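Local coordinates for protein apical membrane antigen AMA1 (Toxoplasma gondii ME49, PDB 4YIV) that takes part in host cell invasion by the parasite as a microneme protein of the moving junction, the ring formed between parasite and host plasma membranes, at residues F27-H32 with S331-G336; C228-L233 with N344-S349; W267-E272 with G311-S316. All coordinates share one frame; numbering follows the deposited sequence.

Interaction 1. Residues F27-H32 with S331-G336. With CO (cobalt (II) ion), chain I; NAG (2-acetamido-2-deoxy-beta-D-glucopyranose), chain B.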
loop_
_atom_site.group_PDB
_atom_site.type_symbol
_atom_site.label_atom_id
_atom_site.label_comp_id
_atom_site.label_asym_id
_atom_site.label_seq_id
_atom_site.Cartn_x
_atom_site.Cartn_y
_atom_site.Cartn_z
ATOM N N PHE A 27 7.395 -3.235 -9.325
ATOM C CA PHE A 27 8.027 -2.690 -8.136
ATOM C C PHE A 27 8.254 -1.199 -8.222
ATOM O O PHE A 27 8.736 -0.591 -7.268
ATOM C CB PHE A 27 9.341 -3.397 -7.876
ATOM C CG PHE A 27 9.172 -4.853 -7.571
ATOM C CD1 PHE A 27 8.507 -5.249 -6.436
ATOM C CD2 PHE A 27 9.630 -5.829 -8.454
ATOM C CE1 PHE A 27 8.323 -6.588 -6.149
ATOM C CE2 PHE A 27 9.450 -7.166 -8.177
ATOM C CZ PHE A 27 8.805 -7.552 -7.028
ATOM N N ASN A 28 7.940 -0.600 -9.357
ATOM C CA ASN A 28 8.141 0.830 -9.548
ATOM C C ASN A 28 6.944 1.632 -9.112
ATOM O O ASN A 28 6.103 1.923 -9.872
ATOM C CB ASN A 28 8.543 1.176 -10.985
ATOM C CG ASN A 28 9.033 2.608 -11.124
ATOM O OD1 ASN A 28 8.786 3.426 -10.267
ATOM N ND2 ASN A 28 9.752 2.898 -12.196
ATOM N N LEU A 29 6.908 1.970 -7.846
ATOM C CA LEU A 29 5.781 2.710 -7.296
ATOM C C LEU A 29 5.715 4.157 -7.776
ATOM O O LEU A 29 4.674 4.811 -7.689
ATOM C CB LEU A 29 5.842 2.674 -5.776
ATOM C CG LEU A 29 5.635 1.270 -5.220
ATOM C CD1 LEU A 29 6.120 1.112 -3.773
ATOM C CD2 LEU A 29 4.103 0.913 -5.322
ATOM N N THR A 30 6.810 4.686 -8.290
ATOM C CA THR A 30 6.719 6.028 -8.869
ATOM C C THR A 30 5.913 6.034 -10.179
ATOM O O THR A 30 5.174 6.970 -10.493
ATOM C CB THR A 30 8.128 6.608 -9.154
ATOM O OG1 THR A 30 8.932 6.510 -7.973
ATOM C CG2 THR A 30 8.002 8.054 -9.560
ATOM N N HIS A 31 6.139 4.958 -10.936
ATOM C CA HIS A 31 5.546 4.724 -12.247
ATOM C C HIS A 31 4.038 4.469 -12.216
ATOM O O HIS A 31 3.270 5.115 -12.886
ATOM C CB HIS A 31 6.281 3.560 -12.944
ATOM C CG HIS A 31 5.840 3.316 -14.355
ATOM N ND1 HIS A 31 5.450 4.334 -15.198
ATOM C CD2 HIS A 31 5.756 2.175 -15.082
ATOM C CE1 HIS A 31 5.122 3.833 -16.374
ATOM N NE2 HIS A 31 5.299 2.523 -16.331
ATOM N N HIS A 32 3.618 3.516 -11.417
ATOM C CA HIS A 32 2.250 3.040 -11.397
ATOM C C HIS A 32 1.429 3.661 -10.261
ATOM O O HIS A 32 0.346 4.175 -10.447
ATOM C CB HIS A 32 2.318 1.519 -11.279
ATOM C CG HIS A 32 3.219 0.908 -12.293
ATOM N ND1 HIS A 32 4.066 -0.144 -12.025
ATOM C CD2 HIS A 32 3.406 1.223 -13.595
ATOM C CE1 HIS A 32 4.731 -0.453 -13.120
ATOM N NE2 HIS A 32 4.334 0.345 -14.088
ATOM N N SER A 331 12.057 -9.539 0.145
ATOM C CA SER A 331 11.901 -8.140 -0.262
ATOM C C SER A 331 10.464 -7.664 -0.165
ATOM O O SER A 331 9.533 -8.318 -0.666
ATOM C CB SER A 331 12.439 -7.963 -1.677
ATOM O OG SER A 331 13.861 -8.108 -1.698
ATOM N N TYR A 332 10.311 -6.512 0.496
ATOM C CA TYR A 332 9.037 -5.885 0.849
ATOM C C TYR A 332 8.934 -4.503 0.251
ATOM O O TYR A 332 9.951 -3.873 -0.041
ATOM C CB TYR A 332 8.896 -5.744 2.365
ATOM C CG TYR A 332 8.938 -7.060 3.125
ATOM C CD1 TYR A 332 7.911 -8.004 2.999
ATOM C CD2 TYR A 332 10.001 -7.358 3.950
ATOM C CE1 TYR A 332 7.955 -9.204 3.699
ATOM C CE2 TYR A 332 10.048 -8.553 4.660
ATOM C CZ TYR A 332 9.021 -9.469 4.525
ATOM O OH TYR A 332 9.086 -10.648 5.231
ATOM N N THR A 333 7.714 -4.021 0.078
ATOM C CA THR A 333 7.515 -2.612 -0.188
ATOM C C THR A 333 6.448 -2.072 0.716
ATOM O O THR A 333 5.674 -2.821 1.352
ATOM C CB THR A 333 7.105 -2.319 -1.658
ATOM O OG1 THR A 333 5.723 -2.619 -1.848
ATOM C CG2 THR A 333 7.935 -3.114 -2.609
ATOM N N ALA A 334 6.418 -0.742 0.803
ATOM C CA ALA A 334 5.404 -0.056 1.555
ATOM C C ALA A 334 3.988 -0.406 1.112
ATOM O O ALA A 334 3.024 -0.328 1.905
ATOM C CB ALA A 334 5.656 1.488 1.448
ATOM N N ALA A 335 3.837 -0.788 -0.156
ATOM C CA ALA A 335 2.498 -1.041 -0.703
ATOM C C ALA A 335 2.011 -2.478 -0.479
ATOM O O ALA A 335 0.801 -2.713 -0.373
ATOM C CB ALA A 335 2.468 -0.747 -2.207
ATOM N N GLY A 336 2.939 -3.423 -0.422
ATOM C CA GLY A 336 2.569 -4.824 -0.435
ATOM C C GLY A 336 2.294 -5.490 0.897
ATOM O O GLY A 336 2.398 -4.883 1.966
HETATM CO CO CO I . 4.619 1.025 -16.831
HETATM C C1 NAG B . 10.495 4.147 -12.483
HETATM C C2 NAG B . 11.760 4.231 -13.332
HETATM C C3 NAG B . 12.156 5.676 -13.597
HETATM C C4 NAG B . 10.968 6.442 -14.157
HETATM C C5 NAG B . 9.771 6.300 -13.226
HETATM C C6 NAG B . 8.563 7.047 -13.778
HETATM C C7 NAG B . 12.981 2.213 -12.763
HETATM C C8 NAG B . 14.066 1.611 -11.920
HETATM N N2 NAG B . 12.847 3.533 -12.673
HETATM O O3 NAG B . 13.237 5.714 -14.535
HETATM O O4 NAG B . 11.310 7.826 -14.293
HETATM O O5 NAG B . 9.439 4.922 -13.055
HETATM O O6 NAG B . 8.117 6.411 -14.981
HETATM O O7 NAG B . 12.268 1.535 -13.485
HETATM O O HOH W 1 6.583 1.221 -18.341
HETATM O O HOH W 2 4.286 1.980 -18.664
HETATM O O HOH W 3 2.498 1.195 -17.009
#

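Interaction 2. Residues C228-L233 with N344-S349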
loop_
_atom_site.group_PDB
_atom_site.type_symbol
_atom_site.label_atom_id
_atom_site.label_comp_id
_atom_site.label_asym_id
_atom_site.label_seq_id
_atom_site.Cartn_x
_atom_site.Cartn_y
_atom_site.Cartn_z
ATOM N N CYS A 228 1.493 -3.457 -9.624
ATOM C CA CYS A 228 1.660 -3.130 -8.198
ATOM C C CYS A 228 2.333 -4.308 -7.472
ATOM O O CYS A 228 2.129 -5.485 -7.874
ATOM C CB CYS A 228 0.295 -2.786 -7.581
ATOM S SG CYS A 228 -0.568 -1.352 -8.330
ATOM N N PRO A 229 3.207 -4.016 -6.471
ATOM C CA PRO A 229 3.963 -5.063 -5.815
ATOM C C PRO A 229 3.137 -5.636 -4.673
ATOM O O PRO A 229 3.452 -5.442 -3.493
ATOM C CB PRO A 229 5.212 -4.339 -5.329
ATOM C CG PRO A 229 4.704 -3.001 -4.953
ATOM C CD PRO A 229 3.593 -2.683 -5.939
ATOM N N ASN A 230 2.055 -6.316 -5.032
ATOM C CA ASN A 230 1.037 -6.706 -4.064
ATOM C C ASN A 230 1.529 -7.622 -2.960
ATOM O O ASN A 230 1.137 -7.481 -1.794
ATOM C CB ASN A 230 -0.130 -7.388 -4.780
ATOM C CG ASN A 230 -0.833 -6.452 -5.751
ATOM O OD1 ASN A 230 -1.355 -5.420 -5.343
ATOM N ND2 ASN A 230 -0.825 -6.789 -7.037
ATOM N N GLN A 231 2.396 -8.551 -3.336
ATOM C CA GLN A 231 2.971 -9.514 -2.398
ATOM C C GLN A 231 4.474 -9.329 -2.136
ATOM O O GLN A 231 5.219 -8.800 -2.966
ATOM C CB GLN A 231 2.741 -10.935 -2.916
ATOM C CG GLN A 231 1.456 -11.583 -2.390
ATOM C CD GLN A 231 0.213 -10.794 -2.750
ATOM O OE1 GLN A 231 -0.414 -10.136 -1.908
ATOM N NE2 GLN A 231 -0.133 -10.834 -4.014
ATOM N N ALA A 232 4.894 -9.756 -0.960
ATOM C CA ALA A 232 6.317 -9.898 -0.627
ATOM C C ALA A 232 7.007 -10.836 -1.640
ATOM O O ALA A 232 6.370 -11.694 -2.265
ATOM C CB ALA A 232 6.464 -10.431 0.770
ATOM N N LEU A 233 8.300 -10.654 -1.819
ATOM C CA LEU A 233 9.063 -11.459 -2.772
ATOM C C LEU A 233 10.109 -12.264 -2.023
ATOM O O LEU A 233 11.111 -11.731 -1.540
ATOM C CB LEU A 233 9.716 -10.566 -3.840
ATOM C CG LEU A 233 10.702 -11.216 -4.822
ATOM C CD1 LEU A 233 9.977 -12.143 -5.759
ATOM C CD2 LEU A 233 11.448 -10.171 -5.630
ATOM N N ASN A 344 -6.713 -15.515 -3.070
ATOM C CA ASN A 344 -7.608 -15.858 -4.146
ATOM C C ASN A 344 -8.412 -14.652 -4.585
ATOM O O ASN A 344 -8.920 -14.619 -5.704
ATOM C CB ASN A 344 -8.540 -17.009 -3.738
ATOM C CG ASN A 344 -9.336 -16.703 -2.488
ATOM O OD1 ASN A 344 -9.424 -15.551 -2.053
ATOM N ND2 ASN A 344 -9.917 -17.741 -1.891
ATOM N N PHE A 345 -8.527 -13.640 -3.725
ATOM C CA PHE A 345 -9.385 -12.508 -4.080
ATOM C C PHE A 345 -8.714 -11.487 -5.008
ATOM O O PHE A 345 -9.323 -10.448 -5.319
ATOM C CB PHE A 345 -9.916 -11.792 -2.833
ATOM C CG PHE A 345 -8.853 -11.303 -1.892
ATOM C CD1 PHE A 345 -8.251 -10.076 -2.087
ATOM C CD2 PHE A 345 -8.494 -12.045 -0.773
ATOM C CE1 PHE A 345 -7.301 -9.596 -1.194
ATOM C CE2 PHE A 345 -7.535 -11.561 0.118
ATOM C CZ PHE A 345 -6.946 -10.342 -0.101
ATOM N N ILE A 346 -7.494 -11.773 -5.461
ATOM C CA ILE A 346 -6.913 -11.037 -6.597
ATOM C C ILE A 346 -6.559 -11.962 -7.779
ATOM O O ILE A 346 -5.776 -11.602 -8.633
ATOM C CB ILE A 346 -5.638 -10.229 -6.186
ATOM C CG1 ILE A 346 -4.475 -11.145 -5.810
ATOM C CG2 ILE A 346 -5.970 -9.262 -5.047
ATOM C CD1 ILE A 346 -3.130 -10.419 -5.843
ATOM N N ILE A 347 -7.128 -13.160 -7.828
ATOM C CA ILE A 347 -6.975 -14.009 -9.030
ATOM C C ILE A 347 -8.140 -13.757 -9.974
ATOM O O ILE A 347 -9.305 -13.853 -9.570
ATOM C CB ILE A 347 -6.886 -15.499 -8.651
ATOM C CG1 ILE A 347 -5.614 -15.706 -7.836
ATOM C CG2 ILE A 347 -6.818 -16.370 -9.929
ATOM C CD1 ILE A 347 -5.513 -17.035 -7.189
ATOM N N PRO A 348 -7.850 -13.362 -11.239
ATOM C CA PRO A 348 -8.985 -12.961 -12.072
ATOM C C PRO A 348 -9.960 -14.121 -12.359
ATOM O O PRO A 348 -9.517 -15.251 -12.500
ATOM C CB PRO A 348 -8.309 -12.488 -13.365
ATOM C CG PRO A 348 -6.973 -12.097 -12.964
ATOM C CD PRO A 348 -6.571 -13.027 -11.886
ATOM N N SER A 349 -11.245 -13.817 -12.443
ATOM C CA SER A 349 -12.285 -14.784 -12.791
ATOM C C SER A 349 -12.521 -14.940 -14.300
ATOM O O SER A 349 -13.544 -15.458 -14.734
ATOM C CB SER A 349 -13.581 -14.356 -12.149
ATOM O OG SER A 349 -13.944 -13.077 -12.593
#

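Interaction 3. Residues W267-E272 with G311-S316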
loop_
_atom_site.group_PDB
_atom_site.type_symbol
_atom_site.label_atom_id
_atom_site.label_comp_id
_atom_site.label_asym_id
_atom_site.label_seq_id
_atom_site.Cartn_x
_atom_site.Cartn_y
_atom_site.Cartn_z
ATOM N N TRP A 267 9.038 -5.599 7.160
ATOM C CA TRP A 267 7.916 -5.301 6.293
ATOM C C TRP A 267 7.204 -4.062 6.814
ATOM O O TRP A 267 6.878 -3.154 6.042
ATOM C CB TRP A 267 6.981 -6.514 6.211
ATOM C CG TRP A 267 5.643 -6.197 5.600
ATOM C CD1 TRP A 267 5.376 -5.962 4.269
ATOM C CD2 TRP A 267 4.378 -6.119 6.273
ATOM N NE1 TRP A 267 4.044 -5.720 4.095
ATOM C CE2 TRP A 267 3.403 -5.815 5.294
ATOM C CE3 TRP A 267 3.972 -6.275 7.592
ATOM C CZ2 TRP A 267 2.057 -5.660 5.602
ATOM C CZ3 TRP A 267 2.628 -6.126 7.892
ATOM C CH2 TRP A 267 1.693 -5.810 6.903
ATOM N N VAL A 268 7.007 -3.999 8.126
ATOM C CA VAL A 268 6.370 -2.827 8.735
ATOM C C VAL A 268 7.219 -1.573 8.506
ATOM O O VAL A 268 6.683 -0.497 8.187
ATOM C CB VAL A 268 6.153 -3.019 10.242
ATOM C CG1 VAL A 268 5.736 -1.672 10.907
ATOM C CG2 VAL A 268 5.122 -4.079 10.480
ATOM N N LYS A 269 8.539 -1.712 8.631
ATOM C CA LYS A 269 9.445 -0.582 8.444
ATOM C C LYS A 269 9.378 0.005 7.043
ATOM O O LYS A 269 9.541 1.223 6.876
ATOM C CB LYS A 269 10.914 -0.981 8.768
ATOM C CG LYS A 269 11.316 -1.012 10.267
ATOM C CD LYS A 269 12.850 -1.265 10.425
ATOM C CE LYS A 269 13.302 -1.212 11.876
ATOM N NZ LYS A 269 13.152 0.163 12.456
ATOM N N THR A 270 9.117 -0.808 6.016
ATOM C CA THR A 270 9.093 -0.231 4.677
ATOM C C THR A 270 7.911 0.726 4.531
ATOM O O THR A 270 7.966 1.640 3.725
ATOM C CB THR A 270 9.034 -1.325 3.550
ATOM O OG1 THR A 270 7.802 -2.057 3.634
ATOM C CG2 THR A 270 10.196 -2.315 3.713
ATOM N N PHE A 271 6.859 0.524 5.344
ATOM C CA PHE A 271 5.705 1.422 5.374
ATOM C C PHE A 271 5.829 2.574 6.375
ATOM O O PHE A 271 5.331 3.675 6.130
ATOM C CB PHE A 271 4.443 0.629 5.723
ATOM C CG PHE A 271 3.182 1.447 5.747
ATOM C CD1 PHE A 271 2.618 1.940 4.587
ATOM C CD2 PHE A 271 2.555 1.706 6.952
ATOM C CE1 PHE A 271 1.454 2.683 4.638
ATOM C CE2 PHE A 271 1.406 2.445 7.016
ATOM C CZ PHE A 271 0.839 2.932 5.849
ATOM N N GLU A 272 6.431 2.304 7.523
ATOM C CA GLU A 272 6.374 3.265 8.629
ATOM C C GLU A 272 7.637 4.117 8.799
ATOM O O GLU A 272 7.617 5.067 9.574
ATOM C CB GLU A 272 6.049 2.519 9.937
ATOM C CG GLU A 272 4.656 1.879 9.940
ATOM C CD GLU A 272 4.171 1.496 11.316
ATOM O OE1 GLU A 272 2.965 1.135 11.467
ATOM O OE2 GLU A 272 4.993 1.533 12.259
ATOM N N GLY A 311 19.363 -10.761 12.311
ATOM C CA GLY A 311 18.391 -10.346 11.309
ATOM C C GLY A 311 18.536 -8.845 11.085
ATOM O O GLY A 311 18.658 -8.091 12.050
ATOM N N LYS A 312 18.537 -8.413 9.827
ATOM C CA LYS A 312 18.634 -6.983 9.502
ATOM C C LYS A 312 17.634 -6.576 8.419
ATOM O O LYS A 312 17.113 -7.415 7.679
ATOM C CB LYS A 312 20.066 -6.636 9.080
ATOM C CG LYS A 312 21.015 -6.726 10.285
ATOM C CD LYS A 312 22.400 -6.242 9.976
ATOM C CE LYS A 312 23.269 -6.200 11.236
ATOM N NZ LYS A 312 24.607 -5.646 10.889
ATOM N N CYS A 313 17.380 -5.294 8.342
ATOM C CA CYS A 313 16.466 -4.760 7.384
ATOM C C CYS A 313 17.130 -3.658 6.617
ATOM O O CYS A 313 17.546 -2.714 7.195
ATOM C CB CYS A 313 15.220 -4.236 8.067
ATOM S SG CYS A 313 13.954 -3.670 6.942
ATOM N N ALA A 314 17.236 -3.820 5.315
ATOM C CA ALA A 314 17.831 -2.808 4.454
ATOM C C ALA A 314 16.758 -2.050 3.731
ATOM O O ALA A 314 15.958 -2.651 3.006
ATOM C CB ALA A 314 18.768 -3.422 3.462
ATOM N N LEU A 315 16.785 -0.727 3.877
ATOM C CA LEU A 315 15.785 0.167 3.300
ATOM C C LEU A 315 16.357 1.217 2.357
ATOM O O LEU A 315 17.392 1.844 2.648
ATOM C CB LEU A 315 15.055 0.880 4.405
ATOM C CG LEU A 315 14.451 0.012 5.498
ATOM C CD1 LEU A 315 14.119 0.859 6.667
ATOM C CD2 LEU A 315 13.189 -0.581 4.971
ATOM N N SER A 316 15.691 1.400 1.226
ATOM C CA SER A 316 16.180 2.301 0.174
ATOM C C SER A 316 15.028 2.984 -0.556
ATOM O O SER A 316 13.912 2.453 -0.573
ATOM C CB SER A 316 17.028 1.509 -0.815
ATOM O OG SER A 316 17.385 2.303 -1.916
#

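Interaction 1. Residues F27-H32 with S331-G336
Leu29 spreads its two methyls over the end of strand 329-333 and the turn after it. Its CD2 packs on the methyl of Ala335, with CD2 and Ala335 CB 3.9 Å apart, while CD1 lies 4.1 Å from CB of Thr333 as the two side chains run askew to each other. Beside them Phe27 brings the edge of its ring to Thr333, with Phe27 CD1 4.4 Å from Thr333 CG2. The fork lets one leucine touch both residues, and the small alanine leaves it room to approach the turn. The OG1 of Thr333, with chi1 at 78°, is turned back to its own chain, where it accepts from the backbone N of Ala335, an ST turn, and from that of Gly336, an ST motif, where the strand ends. That strand belongs to the antiparallel sheet of a PAN-type domain. The far side, where Thr30 and His31 are partly exposed, carries sugar and metal. OD1 of Asn28 accepts from His31 N at 3.1 Å, an Asx motif with the donor well above the carbonyl plane, and ND2 holds the N-linked glycan. Three waters, His31 NE2 and Glu25 bind the cobalt; His32, the site's third protein residue, hydrogen-bonds through NE2 to Glu25 in one of its two conformers.

Interaction 2. Residues C228-L233 with N344-S349
An inverse gamma turn centred on Pro229 delivers Asn230 and Gln231 to Ile346, the one residue of 344-349 that meets them. The turn lies in the link between helix 224-227 and the edge strand 233-234 of the antiparallel sheet that also holds strand 329-333. Ile346 reaches across with the tip of its longer branch: with CG1 between the backbone N and the carbonyl carbon (chi1 67°) and chi2 extended, the branch stands out from the loop, and its CD1 lies 4.4 Å from CB of Asn230. The end of Gln231 arrives from the opposite direction and lies against the same methyl. No hydrogen bond joins the segments; in this slight contact a single aliphatic branch rests against the carbon stem of one amide residue and the end of another. Isoleucine fits here because its slim ethyl arm can reach the partners while its bulk stays at its own backbone. The polar groups of Asn230 are satisfied by other residues, OD1 accepting from the indole NE1 of Trp62 and ND2 donating to Phe224 O, which suits an asparagine in a buried position. Within 344-349 the backbone bends back through a bond of 3.1 Å from Ile347 N to Asn344 O. Trp62 of strand 61-62 and Phe224 of helix 224-227 also pack on Ile346, and the Cys59-Cys228 disulfide ties the end of that helix to the chain just before strand 61-62.

Interaction 3. Residues W267-E272 with G311-S316
The carbonyl oxygen of Trp267 is held twice by Thr270: its hydroxyl OG1 donates to Trp267 O at 2.8 Å, and its backbone N adds a weak bond of 3.2 Å. The hydroxyl comes in tilted 20° from the carbonyl plane. With chi1 at 64°, OG1 folds back onto the helix while CG2, anti to the carbonyl carbon, is left to meet Leu315, which lets one side chain satisfy its polar atom and still offer a methyl to the sheet. Thr270 CG2 lies 3.7 Å from Leu315 CD2, and the two side chains cross at about a right angle. The other methyl of Leu315, CD1, lies 4.3 Å from CB of Lys269. Here helix 263-272 packs on the antiparallel sheet of a PAN-type domain; the axes of 267-272 and 311-316 approach to 9.1 Å and their N-to-C directions differ by 29°. The strand turns Cys313 and Leu315 toward the helix, whereas Ala314 packs on Phe302 and Tyr304 of the adjoining strand. Cys313 is joined by a disulfide to Cys266, one turn of helix before Thr270, a helix-to-sheet tie known from PAN domains. At the partly exposed margin the aliphatic part of Lys269 skirts this sulfur, CD standing 4.4 Å from Cys313 SG. A long flexible lysine suits such a margin: its stem covers the apolar join and its NZ carries on to a salt bridge with Glu258.

Interactions 1 and 3 work on the same antiparallel sheet from two sides: in 331-336 Thr333 turns to the loop of interaction 1, while Tyr332 packs on Trp267 in the helix of interaction 3, whose NE1 also bonds to Gly336 O. Interactions 1 and 2 meet at Pro229, which packs on both Phe27 and Thr333, and through a backbone bond between Ser331 and Leu233. All three contacts are mainly buried, though interaction 3 has a partly exposed lysine at its margin and interaction 2 a partly exposed glutamine. Their chemistry differs accordingly: purely apolar contact backed by a metal and glycan loop, one methyl among amides, and a helix-sheet join with a disulfide.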